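Local coordinates for catalase (Pseudomonas syringae, PDB 1M7S), which decomposes hydrogen peroxide into water and oxygen with the help of heme, protecting the cell from the toxic effects of the peroxide, at residues A[75-80]-A[315-320]; A[196-201]-A[208-213]. All coordinates share one frame; numbering follows the deposited sequence.

Contact 1: residues A[75-80]-A[315-320]; sequences TVFKSG and PGIEPS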
# COMPACT_ATOMS: atom_id res chain seq x y z
N THR A 75 -23.55 28.22 -6.30
CA THR A 75 -23.67 28.47 -7.75
C THR A 75 -24.33 27.40 -8.57
O THR A 75 -25.03 27.67 -9.57
CB THR A 75 -22.25 28.77 -8.34
OG1 THR A 75 -21.69 29.82 -7.55
CG2 THR A 75 -22.33 29.27 -9.78
N VAL A 76 -24.20 26.10 -8.21
CA VAL A 76 -24.83 25.01 -8.94
C VAL A 76 -26.34 25.14 -9.04
O VAL A 76 -26.96 24.62 -9.98
CB VAL A 76 -24.42 23.64 -8.28
CG1 VAL A 76 -25.01 23.52 -6.88
CG2 VAL A 76 -24.85 22.48 -9.15
N PHE A 77 -27.02 25.86 -8.14
CA PHE A 77 -28.44 26.05 -8.16
C PHE A 77 -28.88 27.37 -8.84
O PHE A 77 -30.09 27.57 -8.93
CB PHE A 77 -28.97 26.08 -6.72
CG PHE A 77 -28.66 24.86 -5.89
CD1 PHE A 77 -28.00 24.99 -4.68
CD2 PHE A 77 -29.01 23.60 -6.34
CE1 PHE A 77 -27.74 23.87 -3.90
CE2 PHE A 77 -28.75 22.48 -5.58
CZ PHE A 77 -28.11 22.61 -4.35
N LYS A 78 -27.94 28.16 -9.31
CA LYS A 78 -28.35 29.43 -9.99
C LYS A 78 -29.04 29.15 -11.30
O LYS A 78 -28.52 28.43 -12.17
CB LYS A 78 -27.06 30.22 -10.18
CG LYS A 78 -27.06 31.35 -11.18
CD LYS A 78 -25.66 31.99 -11.15
CE LYS A 78 -25.21 32.31 -12.56
NZ LYS A 78 -25.45 31.19 -13.52
N SER A 79 -30.23 29.67 -11.53
CA SER A 79 -31.02 29.44 -12.72
C SER A 79 -30.24 29.63 -14.02
O SER A 79 -29.53 30.61 -14.15
CB SER A 79 -32.24 30.38 -12.72
OG SER A 79 -33.16 29.86 -13.63
N GLY A 80 -30.29 28.58 -14.85
CA GLY A 80 -29.57 28.51 -16.11
C GLY A 80 -28.11 28.06 -15.96
O GLY A 80 -27.38 27.91 -16.96
N PRO A 315 -19.66 25.89 -0.47
CA PRO A 315 -20.29 26.90 0.38
C PRO A 315 -21.74 27.00 -0.02
O PRO A 315 -22.07 27.07 -1.21
CB PRO A 315 -19.48 28.19 0.13
CG PRO A 315 -18.10 27.60 -0.21
CD PRO A 315 -18.45 26.42 -1.13
N GLY A 316 -22.66 26.91 0.93
CA GLY A 316 -24.09 26.91 0.64
C GLY A 316 -24.73 25.54 0.88
O GLY A 316 -25.94 25.41 0.81
N ILE A 317 -23.90 24.52 1.08
CA ILE A 317 -24.45 23.16 1.24
C ILE A 317 -23.68 22.53 2.38
O ILE A 317 -22.44 22.54 2.36
CB ILE A 317 -24.29 22.28 -0.01
CG1 ILE A 317 -24.81 22.92 -1.28
CG2 ILE A 317 -25.00 20.95 0.29
CD1 ILE A 317 -24.78 22.20 -2.60
N GLU A 318 -24.38 22.04 3.38
CA GLU A 318 -23.67 21.43 4.53
C GLU A 318 -24.50 20.18 4.92
O GLU A 318 -25.68 20.05 4.63
CB GLU A 318 -23.65 22.40 5.71
CG GLU A 318 -22.91 23.71 5.62
CD GLU A 318 -22.85 24.62 6.82
OE1 GLU A 318 -23.31 24.30 7.95
OE2 GLU A 318 -22.33 25.77 6.69
N PRO A 319 -23.88 19.32 5.69
CA PRO A 319 -24.55 18.18 6.32
C PRO A 319 -25.50 18.63 7.44
O PRO A 319 -25.26 19.64 8.12
CB PRO A 319 -23.44 17.31 6.93
CG PRO A 319 -22.33 18.30 7.11
CD PRO A 319 -22.48 19.48 6.15
N SER A 320 -26.63 17.93 7.54
CA SER A 320 -27.56 18.19 8.65
C SER A 320 -27.06 17.31 9.81
O SER A 320 -26.06 16.59 9.65
CB SER A 320 -28.97 17.76 8.24
OG SER A 320 -28.93 16.32 8.16
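The packing of a connecting loop onto a short strand at the edge of the antiparallel sheet that forms the catalase barrel is illustrated by Val76 and Phe77 meeting Ile317: the first two lie in a short 3-10 turn between strands 55-64 and 82-90, the third in strand 317-319. With CG1 of Ile317 set beside the backbone N and the chain fully extended beyond it (chi2 -178°), the terminal methyl is carried to the CE1-CZ side of the phenylalanine ring. Ile317 CD1 comes to 3.6 Å from Phe77 CE1 and to 3.8 Å from Phe77 CZ, the two side chains crossing obliquely. Behind that methyl, Ile317 CG1 stays 4.0 Å from Phe77 CE1. The same ring is covered over the centre of one face by its own neighbour, as Val76 CG1 stands 3.8 Å above the plane of Phe77. Val76 CG1 also approaches Ile317 CD1, more loosely, at 4.5 Å. The turn is closed by a backbone hydrogen bond of 3.0 Å from Lys78 N to Thr75 O. Around the trio, Ile68 and Ser72 touch Phe77, Phe112 and Thr114 of strand 107-114 touch Val76, and Leu198 lies against Ile317. Nearby, a hydrogen bond between Ser72 OG and Gly316 O adds a polar tie just before strand 317-319. Between the two segments themselves the chemistry is wholly apolar: all three residues are buried and no hydrogen bond crosses, which implies a non-directional attachment held by dispersion and burial.

Contact 2: residues A[196-201]-A[208-213]; sequences YKLVNA and VKFHWK
Tyr196 and Val208 pair through their backbones, and the side chains on their face of the sheet show how packing gathers around one bridge of a hairpin. The pair is an antiparallel hydrogen-bonded one. Tyr196 N donates to Val208 O over 2.8 Å, with the donor tilted somewhat out of the carbonyl plane; Val208 N returns a bond of 2.7 Å to Tyr196 O, nearly in line with that carbonyl. Beside this pair of hydrogen bonds lies the tight packing. Leu198 CD1 and Val208 CG2 meet at 3.6 Å, the two side chains crossing at about a right angle. Phe210 turns its edge toward the face of Tyr196 in an offset edge-to-face pair, with centroids 5.9 Å apart and planes at 62°. Phe210 CE2 also lies 3.9 Å from Tyr196 CB. The touch of Leu198 CD2 on Phe210 CZ, again at the ring edge, is slacker at 4.3 Å. The segments share only the Tyr196-Val208 bridge, and the short strands 196-199 and 208-213 run at 110° to one another. Exposed Ala201 leads into the hairpin turn, before which Leu198 pairs on with His206; Lys213, also exposed, lies at the other end. Lys197 and Lys209, pointing away from the facing segment, are nonetheless buried and find other partners. Lys197 NZ forms a salt bridge with Glu321, while Lys209 NZ binds the carbonyl oxygens of Val193 and Lys277 and its side chain makes a cation-pi contact with Trp279. The Tyr196 side chain lies about 7 Å from the bound heme, and an antiparallel hairpin such as this, strands 190-199 and 205-214, is typical of the catalase beta barrel that helps enclose the cofactor.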
# COMPACT_ATOMS: atom_id res chain seq x y z
N TYR A 196 -30.31 17.64 3.93
CA TYR A 196 -29.07 18.35 3.85
C TYR A 196 -29.42 19.80 4.33
O TYR A 196 -30.60 20.13 4.34
CB TYR A 196 -28.51 18.46 2.44
CG TYR A 196 -27.78 17.17 2.09
CD1 TYR A 196 -28.50 16.05 1.75
CD2 TYR A 196 -26.39 17.09 2.13
CE1 TYR A 196 -27.86 14.84 1.46
CE2 TYR A 196 -25.73 15.89 1.81
CZ TYR A 196 -26.49 14.79 1.50
OH TYR A 196 -25.89 13.57 1.20
N LYS A 197 -28.41 20.51 4.75
CA LYS A 197 -28.66 21.87 5.25
C LYS A 197 -28.17 22.83 4.17
O LYS A 197 -26.97 22.84 3.85
CB LYS A 197 -27.95 22.02 6.59
CG LYS A 197 -27.81 23.34 7.26
CD LYS A 197 -26.79 23.43 8.40
CE LYS A 197 -26.95 22.36 9.47
NZ LYS A 197 -26.19 22.79 10.71
N LEU A 198 -29.07 23.62 3.62
CA LEU A 198 -28.71 24.62 2.65
C LEU A 198 -28.55 25.98 3.39
O LEU A 198 -29.44 26.29 4.19
CB LEU A 198 -29.74 24.77 1.52
CG LEU A 198 -29.87 23.51 0.64
CD1 LEU A 198 -30.72 23.74 -0.61
CD2 LEU A 198 -28.52 22.98 0.23
N VAL A 199 -27.51 26.69 3.05
CA VAL A 199 -27.25 27.96 3.73
C VAL A 199 -27.20 29.08 2.69
O VAL A 199 -26.67 28.93 1.58
CB VAL A 199 -26.18 27.88 4.81
CG1 VAL A 199 -25.43 26.55 4.91
CG2 VAL A 199 -25.26 29.08 4.91
N ASN A 200 -27.92 30.16 3.03
CA ASN A 200 -28.04 31.26 2.07
C ASN A 200 -27.02 32.34 2.37
O ASN A 200 -26.29 32.26 3.36
CB ASN A 200 -29.48 31.73 2.03
CG ASN A 200 -29.97 32.50 3.24
OD1 ASN A 200 -29.20 32.97 4.08
ND2 ASN A 200 -31.28 32.65 3.39
N ALA A 201 -27.01 33.39 1.53
CA ALA A 201 -26.01 34.45 1.75
C ALA A 201 -26.19 35.20 3.06
O ALA A 201 -25.16 35.70 3.57
CB ALA A 201 -25.95 35.37 0.54
N VAL A 208 -33.23 20.40 3.65
CA VAL A 208 -33.83 20.01 2.37
C VAL A 208 -33.57 18.55 2.03
O VAL A 208 -32.45 18.07 2.20
CB VAL A 208 -33.10 20.88 1.29
CG1 VAL A 208 -33.58 20.51 -0.08
CG2 VAL A 208 -33.31 22.39 1.51
N LYS A 209 -34.58 17.90 1.47
CA LYS A 209 -34.41 16.57 0.91
C LYS A 209 -34.37 16.69 -0.62
O LYS A 209 -35.05 17.52 -1.22
CB LYS A 209 -35.54 15.67 1.35
CG LYS A 209 -35.26 15.16 2.77
CD LYS A 209 -36.31 14.06 3.02
CE LYS A 209 -36.03 13.50 4.41
NZ LYS A 209 -35.91 12.04 4.41
N PHE A 210 -33.53 15.90 -1.28
CA PHE A 210 -33.39 15.91 -2.74
C PHE A 210 -33.94 14.63 -3.36
O PHE A 210 -33.73 13.52 -2.84
CB PHE A 210 -31.89 15.93 -3.13
CG PHE A 210 -31.18 17.20 -2.75
CD1 PHE A 210 -31.30 18.34 -3.56
CD2 PHE A 210 -30.40 17.29 -1.63
CE1 PHE A 210 -30.66 19.51 -3.22
CE2 PHE A 210 -29.73 18.43 -1.30
CZ PHE A 210 -29.85 19.58 -2.09
N HIS A 211 -34.59 14.74 -4.50
CA HIS A 211 -35.26 13.67 -5.20
C HIS A 211 -35.04 13.81 -6.71
O HIS A 211 -35.49 14.83 -7.27
CB HIS A 211 -36.77 13.70 -4.90
CG HIS A 211 -37.63 12.75 -5.68
ND1 HIS A 211 -38.87 13.13 -6.19
CD2 HIS A 211 -37.47 11.46 -6.06
CE1 HIS A 211 -39.40 12.10 -6.85
NE2 HIS A 211 -38.58 11.06 -6.79
N TRP A 212 -34.43 12.77 -7.27
CA TRP A 212 -34.28 12.73 -8.73
C TRP A 212 -35.48 11.96 -9.26
O TRP A 212 -35.62 10.76 -9.01
CB TRP A 212 -33.03 11.99 -9.18
CG TRP A 212 -31.71 12.59 -8.91
CD1 TRP A 212 -30.77 12.09 -8.03
CD2 TRP A 212 -31.09 13.73 -9.53
NE1 TRP A 212 -29.65 12.85 -8.06
CE2 TRP A 212 -29.80 13.87 -8.99
CE3 TRP A 212 -31.51 14.65 -10.50
CZ2 TRP A 212 -28.90 14.86 -9.36
CZ3 TRP A 212 -30.63 15.65 -10.86
CH2 TRP A 212 -29.32 15.79 -10.30
N LYS A 213 -36.36 12.64 -10.01
CA LYS A 213 -37.54 11.99 -10.56
C LYS A 213 -37.25 11.52 -11.98
O LYS A 213 -36.94 12.34 -12.86
CB LYS A 213 -38.78 12.91 -10.58
CG LYS A 213 -39.99 12.18 -11.15
CD LYS A 213 -41.30 12.77 -10.66
CE LYS A 213 -42.44 12.01 -11.36
NZ LYS A 213 -42.75 10.74 -10.63

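How the contacts relate
Contacts 1 and 2 lie with their centres about 8 Å apart, on the same side of the chain's centre. Along the sequence the hairpin of contact 2 is nested inside the long loop closed by contact 1, whose segments are 235 residues apart. They are joined through one antiparallel sheet, since strand 317-319 runs beside strand 190-199. Probable backbone hydrogen bonds link Glu318 N to Lys197 O (2.8 Å) and Val199 N to Gly316 O (3.0 Å). This short strand, later in the sequence, therefore extends the sheet beyond the hairpin and carries one half of contact 1, bringing sequence-distant parts of the chain together beside the barrel sheet.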